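Local atomic coordinates of alpha-/beta-galactoside alpha-2,3-sialyltransferase (Photobacterium phosphoreum, PDB entry 2ZWI), a protein that probably transfers sialic acid to galactose-containing sugars through an alpha-2,3 linkage and is a GT-B-type glycosyltransferase that binds cytidine-5'-monophosphate and zinc. Residues 14-27 against 200-214. Sequence-based numbering, arbitrary orientation.
Sequences LPTIQQMTQIINEN and WDYFTTFNSQQKNKF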
ATOM      1  N   LEU A  14       0.670   2.739  -2.867  1.00 12.93           N
ATOM      2  CA  LEU A  14       0.715   2.814  -1.404  1.00 12.55           C
ATOM      3  C   LEU A  14       2.133   3.095  -0.904  1.00 11.78           C
ATOM      4  O   LEU A  14       2.322   4.048  -0.150  1.00 11.53           O
ATOM      5  CB  LEU A  14       0.107   1.570  -0.736  1.00 12.62           C
ATOM      6  CG  LEU A  14       0.443   1.283   0.745  1.00 12.74           C
ATOM      7  CD1 LEU A  14      -0.114   2.328   1.689  1.00 13.04           C
ATOM      8  CD2 LEU A  14      -0.054  -0.107   1.132  1.00 13.88           C
ATOM      9  N   PRO A  15       3.134   2.284  -1.323  1.00 11.49           N
ATOM     10  CA  PRO A  15       4.508   2.627  -0.916  1.00 10.91           C
ATOM     11  C   PRO A  15       4.954   4.029  -1.348  1.00 11.15           C
ATOM     12  O   PRO A  15       5.676   4.682  -0.614  1.00 10.51           O
ATOM     13  CB  PRO A  15       5.364   1.541  -1.583  1.00 11.06           C
ATOM     14  CG  PRO A  15       4.422   0.369  -1.736  1.00 11.74           C
ATOM     15  CD  PRO A  15       3.101   1.024  -2.097  1.00 11.16           C
ATOM     16  N   THR A  16       4.518   4.487  -2.521  1.00 10.68           N
ATOM     17  CA  THR A  16       4.889   5.803  -2.997  1.00 10.15           C
ATOM     18  C   THR A  16       4.349   6.865  -2.048  1.00 10.57           C
ATOM     19  O   THR A  16       5.095   7.737  -1.618  1.00 10.31           O
ATOM     20  CB  THR A  16       4.386   6.064  -4.435  1.00  9.75           C
ATOM     21  OG1 THR A  16       5.046   5.175  -5.346  1.00  9.92           O
ATOM     22  CG2 THR A  16       4.646   7.498  -4.844  1.00  8.57           C
ATOM     23  N   ILE A  17       3.062   6.767  -1.715  1.00 10.80           N
ATOM     24  CA  ILE A  17       2.392   7.758  -0.862  1.00 11.34           C
ATOM     25  C   ILE A  17       3.026   7.808   0.537  1.00 10.96           C
ATOM     26  O   ILE A  17       3.266   8.891   1.081  1.00 10.45           O
ATOM     27  CB  ILE A  17       0.848   7.485  -0.774  1.00 11.83           C
ATOM     28  CG1 ILE A  17       0.177   7.558  -2.162  1.00 13.09           C
ATOM     29  CG2 ILE A  17       0.170   8.398   0.245  1.00 12.39           C
ATOM     30  CD1 ILE A  17       0.150   8.933  -2.817  1.00 15.14           C
ATOM     31  N   GLN A  18       3.295   6.634   1.107  1.00 11.07           N
ATOM     32  CA  GLN A  18       4.022   6.525   2.377  1.00 11.00           C
ATOM     33  C   GLN A  18       5.470   7.043   2.267  1.00 10.84           C
ATOM     34  O   GLN A  18       5.976   7.713   3.172  1.00 10.14           O
ATOM     35  CB  GLN A  18       3.984   5.089   2.900  1.00 11.31           C
ATOM     36  CG  GLN A  18       2.645   4.705   3.563  1.00 12.07           C
ATOM     37  CD  GLN A  18       2.511   5.252   4.978  1.00 11.87           C
ATOM     38  OE1 GLN A  18       1.407   5.444   5.485  1.00 13.50           O
ATOM     39  NE2 GLN A  18       3.636   5.491   5.624  1.00 11.76           N
ATOM     40  N   GLN A  19       6.131   6.752   1.154  1.00 10.76           N
ATOM     41  CA  GLN A  19       7.488   7.261   0.951  1.00 10.71           C
ATOM     42  C   GLN A  19       7.507   8.780   0.832  1.00 10.82           C
ATOM     43  O   GLN A  19       8.329   9.429   1.476  1.00 10.59           O
ATOM     44  CB  GLN A  19       8.169   6.601  -0.250  1.00 10.75           C
ATOM     45  CG  GLN A  19       8.580   5.142  -0.035  1.00 10.06           C
ATOM     46  CD  GLN A  19       9.008   4.485  -1.336  1.00 10.39           C
ATOM     47  OE1 GLN A  19       9.366   5.169  -2.294  1.00 11.89           O
ATOM     48  NE2 GLN A  19       8.978   3.161  -1.377  1.00 10.60           N
ATOM     49  N   MET A  20       6.594   9.349   0.040  1.00 11.12           N
ATOM     50  CA  MET A  20       6.464  10.816  -0.063  1.00 11.32           C
ATOM     51  C   MET A  20       6.295  11.427   1.328  1.00 11.09           C
ATOM     52  O   MET A  20       6.960  12.389   1.693  1.00 11.25           O
ATOM     53  CB  MET A  20       5.262  11.205  -0.936  1.00 11.15           C
ATOM     54  CG  MET A  20       5.392  10.900  -2.420  1.00 11.00           C
ATOM     55  SD  MET A  20       3.806  11.072  -3.264  1.00 11.86           S
ATOM     56  CE  MET A  20       4.314  10.935  -4.971  1.00  9.29           C
ATOM     57  N   THR A  21       5.406  10.837   2.114  1.00 11.36           N
ATOM     58  CA  THR A  21       5.101  11.355   3.442  1.00 11.04           C
ATOM     59  C   THR A  21       6.313  11.323   4.397  1.00 11.15           C
ATOM     60  O   THR A  21       6.529  12.267   5.144  1.00 10.83           O
ATOM     61  CB  THR A  21       3.882  10.628   4.038  1.00 10.84           C
ATOM     62  OG1 THR A  21       2.795  10.686   3.099  1.00 12.19           O
ATOM     63  CG2 THR A  21       3.445  11.282   5.321  1.00 10.80           C
ATOM     64  N   GLN A  22       7.097  10.243   4.359  1.00 11.25           N
ATOM     65  CA  GLN A  22       8.325  10.144   5.163  1.00 12.32           C
ATOM     66  C   GLN A  22       9.383  11.178   4.762  1.00 11.48           C
ATOM     67  O   GLN A  22      10.033  11.784   5.629  1.00 11.83           O
ATOM     68  CB  GLN A  22       8.914   8.729   5.072  1.00 12.75           C
ATOM     69  CG  GLN A  22       7.951   7.611   5.502  1.00 16.72           C
ATOM     70  CD  GLN A  22       7.895   7.411   7.008  1.00 20.34           C
ATOM     71  OE1 GLN A  22       7.466   8.291   7.756  1.00 20.33           O
ATOM     72  NE2 GLN A  22       8.319   6.233   7.459  1.00 23.26           N
ATOM     73  N   ILE A  23       9.564  11.373   3.455  1.00 11.13           N
ATOM     74  CA  ILE A  23      10.495  12.382   2.937  1.00 11.42           C
ATOM     75  C   ILE A  23      10.111  13.739   3.525  1.00 11.66           C
ATOM     76  O   ILE A  23      10.959  14.435   4.081  1.00 12.11           O
ATOM     77  CB  ILE A  23      10.477  12.469   1.383  1.00 11.30           C
ATOM     78  CG1 ILE A  23      11.210  11.271   0.761  1.00 11.14           C
ATOM     79  CG2 ILE A  23      11.073  13.819   0.902  1.00 10.82           C
ATOM     80  CD1 ILE A  23      10.924  11.061  -0.757  1.00 11.64           C
ATOM     81  N   ILE A  24       8.824  14.069   3.438  1.00 11.50           N
ATOM     82  CA  ILE A  24       8.295  15.347   3.936  1.00 12.31           C
ATOM     83  C   ILE A  24       8.460  15.455   5.457  1.00 13.07           C
ATOM     84  O   ILE A  24       8.879  16.498   5.964  1.00 13.55           O
ATOM     85  CB  ILE A  24       6.816  15.542   3.511  1.00 12.09           C
ATOM     86  CG1 ILE A  24       6.691  15.627   1.983  1.00 11.32           C
ATOM     87  CG2 ILE A  24       6.197  16.767   4.172  1.00 11.31           C
ATOM     88  CD1 ILE A  24       5.273  15.251   1.481  1.00 12.49           C
ATOM     89  N   ASN A  25       8.160  14.371   6.171  1.00 13.48           N
ATOM     90  CA  ASN A  25       8.238  14.377   7.625  1.00 15.15           C
ATOM     91  C   ASN A  25       9.673  14.557   8.100  1.00 15.80           C
ATOM     92  O   ASN A  25       9.940  15.345   9.011  1.00 16.17           O
ATOM     93  CB  ASN A  25       7.667  13.084   8.217  1.00 15.18           C
ATOM     94  CG  ASN A  25       7.566  13.134   9.731  1.00 15.27           C
ATOM     95  OD1 ASN A  25       6.916  14.017  10.290  1.00 16.60           O
ATOM     96  ND2 ASN A  25       8.203  12.182  10.398  1.00 13.47           N
ATOM     97  N   GLU A  26      10.592  13.836   7.463  1.00 16.44           N
ATOM     98  CA  GLU A  26      12.000  13.860   7.859  1.00 17.48           C
ATOM     99  C   GLU A  26      12.744  15.118   7.441  1.00 17.65           C
ATOM    100  O   GLU A  26      13.663  15.530   8.137  1.00 17.93           O
ATOM    101  CB  GLU A  26      12.724  12.630   7.331  1.00 17.37           C
ATOM    102  CG  GLU A  26      12.426  11.394   8.141  1.00 19.71           C
ATOM    103  CD  GLU A  26      12.736  10.120   7.391  1.00 22.87           C
ATOM    104  OE1 GLU A  26      12.040   9.116   7.640  1.00 26.48           O
ATOM    105  OE2 GLU A  26      13.663  10.113   6.556  1.00 23.71           O
ATOM    106  N   ASN A  27      12.369  15.705   6.303  1.00 17.85           N
ATOM    107  CA  ASN A  27      13.009  16.931   5.802  1.00 18.93           C
ATOM    108  C   ASN A  27      14.550  16.822   5.831  1.00 19.07           C
ATOM    109  O   ASN A  27      15.251  17.703   6.333  1.00 19.20           O
ATOM    110  CB  ASN A  27      12.498  18.152   6.594  1.00 19.18           C
ATOM    111  CG  ASN A  27      12.817  19.491   5.919  1.00 20.80           C
ATOM    112  OD1 ASN A  27      13.118  20.475   6.604  1.00 24.14           O
ATOM    113  ND2 ASN A  27      12.743  19.537   4.589  1.00 20.14           N
ATOM    114  N   TRP A 200      -0.818   7.147   9.640  1.00 13.07           N
ATOM    115  CA  TRP A 200      -1.648   7.927   8.728  1.00 13.38           C
ATOM    116  C   TRP A 200      -2.056   9.286   9.318  1.00 13.79           C
ATOM    117  O   TRP A 200      -2.876  10.016   8.742  1.00 14.16           O
ATOM    118  CB  TRP A 200      -2.880   7.108   8.304  1.00 13.06           C
ATOM    119  CG  TRP A 200      -2.527   5.833   7.525  1.00 12.94           C
ATOM    120  CD1 TRP A 200      -2.473   4.557   8.014  1.00 12.73           C
ATOM    121  CD2 TRP A 200      -2.181   5.738   6.130  1.00 11.76           C
ATOM    122  NE1 TRP A 200      -2.116   3.675   7.016  1.00 11.39           N
ATOM    123  CE2 TRP A 200      -1.930   4.372   5.852  1.00 12.10           C
ATOM    124  CE3 TRP A 200      -2.069   6.670   5.091  1.00 11.35           C
ATOM    125  CZ2 TRP A 200      -1.561   3.918   4.583  1.00 12.05           C
ATOM    126  CZ3 TRP A 200      -1.690   6.221   3.820  1.00 12.52           C
ATOM    127  CH2 TRP A 200      -1.455   4.851   3.579  1.00 12.87           C
ATOM    128  N   ASP A 201      -1.450   9.637  10.443  1.00 14.46           N
ATOM    129  CA  ASP A 201      -1.815  10.851  11.182  1.00 15.56           C
ATOM    130  C   ASP A 201      -0.722  11.914  11.098  1.00 15.39           C
ATOM    131  O   ASP A 201      -0.629  12.782  11.967  1.00 15.51           O
ATOM    132  CB  ASP A 201      -2.104  10.498  12.647  1.00 15.85           C
ATOM    133  CG  ASP A 201      -0.913   9.849  13.345  1.00 17.98           C
ATOM    134  OD1 ASP A 201       0.135   9.610  12.699  1.00 19.47           O
ATOM    135  OD2 ASP A 201      -1.018   9.579  14.561  1.00 21.68           O
ATOM    136  N   TYR A 202       0.105  11.833  10.060  1.00 15.07           N
ATOM    137  CA  TYR A 202       1.186  12.798   9.844  1.00 15.60           C
ATOM    138  C   TYR A 202       0.695  14.243   9.755  1.00 16.01           C
ATOM    139  O   TYR A 202       1.363  15.161  10.248  1.00 16.07           O
ATOM    140  CB  TYR A 202       1.986  12.442   8.580  1.00 15.21           C
ATOM    141  CG  TYR A 202       2.851  11.214   8.741  1.00 14.81           C
ATOM    142  CD1 TYR A 202       2.380   9.951   8.378  1.00 14.22           C
ATOM    143  CD2 TYR A 202       4.146  11.314   9.258  1.00 15.03           C
ATOM    144  CE1 TYR A 202       3.168   8.818   8.530  1.00 13.07           C
ATOM    145  CE2 TYR A 202       4.945  10.187   9.413  1.00 14.82           C
ATOM    146  CZ  TYR A 202       4.454   8.943   9.040  1.00 14.75           C
ATOM    147  OH  TYR A 202       5.241   7.821   9.204  1.00 14.46           O
ATOM    148  N   PHE A 203      -0.471  14.447   9.145  1.00 16.60           N
ATOM    149  CA  PHE A 203      -1.000  15.804   8.957  1.00 17.57           C
ATOM    150  C   PHE A 203      -1.307  16.530  10.270  1.00 18.80           C
ATOM    151  O   PHE A 203      -1.399  17.750  10.296  1.00 19.10           O
ATOM    152  CB  PHE A 203      -2.215  15.807   8.021  1.00 16.82           C
ATOM    153  CG  PHE A 203      -1.869  16.057   6.578  1.00 16.35           C
ATOM    154  CD1 PHE A 203      -0.831  15.355   5.955  1.00 15.30           C
ATOM    155  CD2 PHE A 203      -2.597  16.981   5.826  1.00 15.59           C
ATOM    156  CE1 PHE A 203      -0.504  15.596   4.608  1.00 14.31           C
ATOM    157  CE2 PHE A 203      -2.285  17.216   4.473  1.00 13.99           C
ATOM    158  CZ  PHE A 203      -1.239  16.522   3.869  1.00 13.74           C
ATOM    159  N   THR A 204      -1.461  15.770  11.349  1.00 19.90           N
ATOM    160  CA  THR A 204      -1.702  16.325  12.682  1.00 21.05           C
ATOM    161  C   THR A 204      -0.506  17.171  13.153  1.00 21.24           C
ATOM    162  O   THR A 204      -0.694  18.161  13.856  1.00 22.07           O
ATOM    163  CB  THR A 204      -2.060  15.182  13.682  1.00 21.17           C
ATOM    164  OG1 THR A 204      -3.299  14.588  13.273  1.00 23.26           O
ATOM    165  CG2 THR A 204      -2.203  15.664  15.110  1.00 22.13           C
ATOM    166  N   THR A 205       0.707  16.805  12.737  1.00 20.92           N
ATOM    167  CA  THR A 205       1.919  17.518  13.160  1.00 20.92           C
ATOM    168  C   THR A 205       2.599  18.342  12.053  1.00 20.11           C
ATOM    169  O   THR A 205       3.495  19.140  12.340  1.00 19.90           O
ATOM    170  CB  THR A 205       2.954  16.572  13.814  1.00 21.21           C
ATOM    171  OG1 THR A 205       3.288  15.512  12.911  1.00 23.24           O
ATOM    172  CG2 THR A 205       2.409  15.970  15.107  1.00 21.94           C
ATOM    173  N   PHE A 206       2.172  18.145  10.804  1.00 18.84           N
ATOM    174  CA  PHE A 206       2.718  18.870   9.654  1.00 17.98           C
ATOM    175  C   PHE A 206       2.354  20.351   9.698  1.00 18.17           C
ATOM    176  O   PHE A 206       1.202  20.714   9.976  1.00 17.75           O
ATOM    177  CB  PHE A 206       2.166  18.283   8.348  1.00 17.04           C
ATOM    178  CG  PHE A 206       2.937  17.093   7.810  1.00 16.30           C
ATOM    179  CD1 PHE A 206       3.958  16.491   8.542  1.00 15.14           C
ATOM    180  CD2 PHE A 206       2.616  16.568   6.557  1.00 15.17           C
ATOM    181  CE1 PHE A 206       4.655  15.404   8.028  1.00 15.09           C
ATOM    182  CE2 PHE A 206       3.294  15.466   6.046  1.00 13.95           C
ATOM    183  CZ  PHE A 206       4.320  14.886   6.779  1.00 14.28           C
ATOM    184  N   ASN A 207       3.334  21.201   9.401  1.00 18.46           N
ATOM    185  CA  ASN A 207       3.065  22.606   9.130  1.00 18.78           C
ATOM    186  C   ASN A 207       2.537  22.784   7.700  1.00 19.23           C
ATOM    187  O   ASN A 207       2.521  21.831   6.908  1.00 19.20           O
ATOM    188  CB  ASN A 207       4.317  23.464   9.397  1.00 18.85           C
ATOM    189  CG  ASN A 207       5.495  23.099   8.497  1.00 18.07           C
ATOM    190  OD1 ASN A 207       5.341  22.880   7.291  1.00 15.95           O
ATOM    191  ND2 ASN A 207       6.683  23.050   9.086  1.00 18.08           N
ATOM    192  N   SER A 208       2.099  23.997   7.371  1.00 19.80           N
ATOM    193  CA  SER A 208       1.514  24.282   6.058  1.00 19.95           C
ATOM    194  C   SER A 208       2.397  23.878   4.884  1.00 19.73           C
ATOM    195  O   SER A 208       1.916  23.271   3.931  1.00 19.51           O
ATOM    196  CB  SER A 208       1.146  25.761   5.939  1.00 20.19           C
ATOM    197  OG  SER A 208      -0.155  25.974   6.434  1.00 22.58           O
ATOM    198  N   GLN A 209       3.683  24.215   4.966  1.00 19.36           N
ATOM    199  CA  GLN A 209       4.644  23.932   3.905  1.00 19.75           C
ATOM    200  C   GLN A 209       4.765  22.432   3.622  1.00 18.48           C
ATOM    201  O   GLN A 209       4.899  22.018   2.462  1.00 18.19           O
ATOM    202  CB  GLN A 209       6.020  24.512   4.267  1.00 19.66           C
ATOM    203  CG  GLN A 209       7.113  24.258   3.228  1.00 21.85           C
ATOM    204  CD  GLN A 209       8.471  24.832   3.635  1.00 22.66           C
ATOM    205  OE1 GLN A 209       9.527  24.321   3.231  1.00 27.41           O
ATOM    206  NE2 GLN A 209       8.449  25.898   4.442  1.00 24.23           N
ATOM    207  N   GLN A 210       4.732  21.636   4.691  1.00 17.48           N
ATOM    208  CA  GLN A 210       4.769  20.183   4.596  1.00 16.81           C
ATOM    209  C   GLN A 210       3.506  19.660   3.937  1.00 16.23           C
ATOM    210  O   GLN A 210       3.568  18.820   3.044  1.00 16.22           O
ATOM    211  CB  GLN A 210       4.931  19.552   5.982  1.00 16.02           C
ATOM    212  CG  GLN A 210       6.331  19.657   6.542  1.00 15.06           C
ATOM    213  CD  GLN A 210       6.402  19.193   7.980  1.00 13.47           C
ATOM    214  OE1 GLN A 210       5.754  19.757   8.857  1.00 11.97           O
ATOM    215  NE2 GLN A 210       7.184  18.151   8.226  1.00 13.03           N
ATOM    216  N   LYS A 211       2.361  20.167   4.378  1.00 16.47           N
ATOM    217  CA  LYS A 211       1.073  19.789   3.792  1.00 16.32           C
ATOM    218  C   LYS A 211       1.034  20.109   2.300  1.00 16.45           C
ATOM    219  O   LYS A 211       0.635  19.265   1.484  1.00 15.65           O
ATOM    220  CB  LYS A 211      -0.075  20.472   4.535  1.00 16.50           C
ATOM    221  CG  LYS A 211      -0.307  19.917   5.933  1.00 16.17           C
ATOM    222  CD  LYS A 211      -1.520  20.547   6.577  1.00 17.19           C
ATOM    223  CE  LYS A 211      -1.598  20.202   8.053  1.00 16.04           C
ATOM    224  NZ  LYS A 211      -2.794  20.848   8.667  1.00 16.58           N
ATOM    225  N   ASN A 212       1.476  21.319   1.956  1.00 16.40           N
ATOM    226  CA  ASN A 212       1.558  21.768   0.561  1.00 17.05           C
ATOM    227  C   ASN A 212       2.479  20.913  -0.295  1.00 16.79           C
ATOM    228  O   ASN A 212       2.146  20.593  -1.442  1.00 17.05           O
ATOM    229  CB  ASN A 212       1.973  23.246   0.479  1.00 17.67           C
ATOM    230  CG  ASN A 212       0.898  24.179   1.000  1.00 20.15           C
ATOM    231  OD1 ASN A 212      -0.297  23.866   0.948  1.00 22.74           O
ATOM    232  ND2 ASN A 212       1.317  25.340   1.504  1.00 23.15           N
ATOM    233  N   LYS A 213       3.625  20.527   0.268  1.00 16.22           N
ATOM    234  CA  LYS A 213       4.529  19.600  -0.404  1.00 16.06           C
ATOM    235  C   LYS A 213       3.856  18.261  -0.720  1.00 15.32           C
ATOM    236  O   LYS A 213       4.104  17.678  -1.779  1.00 15.43           O
ATOM    237  CB  LYS A 213       5.795  19.376   0.425  1.00 15.91           C
ATOM    238  CG  LYS A 213       6.956  18.794  -0.374  1.00 16.68           C
ATOM    239  CD  LYS A 213       8.284  18.822   0.411  1.00 16.84           C
ATOM    240  CE  LYS A 213       8.756  20.248   0.635  1.00 18.31           C
ATOM    241  NZ  LYS A 213      10.210  20.307   0.962  1.00 21.53           N
ATOM    242  N   PHE A 214       3.009  17.782   0.192  1.00 14.69           N
ATOM    243  CA  PHE A 214       2.259  16.557  -0.060  1.00 14.44           C
ATOM    244  C   PHE A 214       1.288  16.727  -1.231  1.00 14.50           C
ATOM    245  O   PHE A 214       1.202  15.850  -2.105  1.00 14.56           O
ATOM    246  CB  PHE A 214       1.532  16.035   1.191  1.00 14.27           C
ATOM    247  CG  PHE A 214       0.814  14.724   0.952  1.00 14.36           C
ATOM    248  CD1 PHE A 214       1.486  13.513   1.099  1.00 14.42           C
ATOM    249  CD2 PHE A 214      -0.514  14.705   0.533  1.00 13.94           C
ATOM    250  CE1 PHE A 214       0.861  12.301   0.856  1.00 14.39           C
ATOM    251  CE2 PHE A 214      -1.168  13.476   0.283  1.00 14.70           C
ATOM    252  CZ  PHE A 214      -0.475  12.274   0.452  1.00 14.41           C
TER
HETATM  253  O   HOH W   1       7.699  16.952  10.669  1.00 18.62           O
HETATM  254  O   HOH W   2      11.380  17.927   2.427  1.00 19.84           O
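Thr21 and Ile24 of helix 14-26 pack among the aromatic rings of residues 200-214. The methyl CG2 of Thr21 sits over one face of the Tyr202 ring in a CH-pi contact, 3.8 Å from the centroid and 26° off the normal. Two branches of Ile24 divide the work. Ile24 CG2, anti to the backbone N, lies 3.7 Å from Phe206 CE2 and also reaches Gln210 CB, whereas Ile24 CD1 runs out to Phe214 CB at 3.8 Å. The Phe206 ring is held between Tyr202 CB on one face and Gln210 CB on the other, leaving its edge to Thr21 O and the Asn25 side chain. Ile17 CG2 meets the edge of the Phe214 ring, and Leu14 CD1 that of Trp200, 3.4 Å from Trp200 CH2.

Among polar contacts, Gln210 NE2 donates to Ile24 O over 3.3 Å in a nearly straight bond (172°), approaching from above the carbonyl plane. The other end of this amide, OE1, accepts from Asn207 N; with the return bond from Gln210 N to Asn207 OD1 (2.9 Å), this completes a capping box, which steadies the amide that crosses to helix 14-26. Thr21 OG1 bonds back to Ile17 O at 2.7 Å, fixing its methyl toward Tyr202. One water joins Asn25 OD1 to Gln210 NE2, and a second links Asn27 ND2 with Lys213 NZ.

Helices 14-26 and 208-214 run roughly antiparallel, at 155°. In this GT-B fold of two parallel sheets, the contact joins the helix after strand 3-10 of the seven-stranded sheet to residues 200-214, near bound CMP. Ile23 packs on Trp36 of strand 31-36. Helix 44-50 receives Lys213, while Met310 of helix 305-310 touches Gln18, Thr21 and Trp200; Trp200 also touches Glu306, which binds CMP.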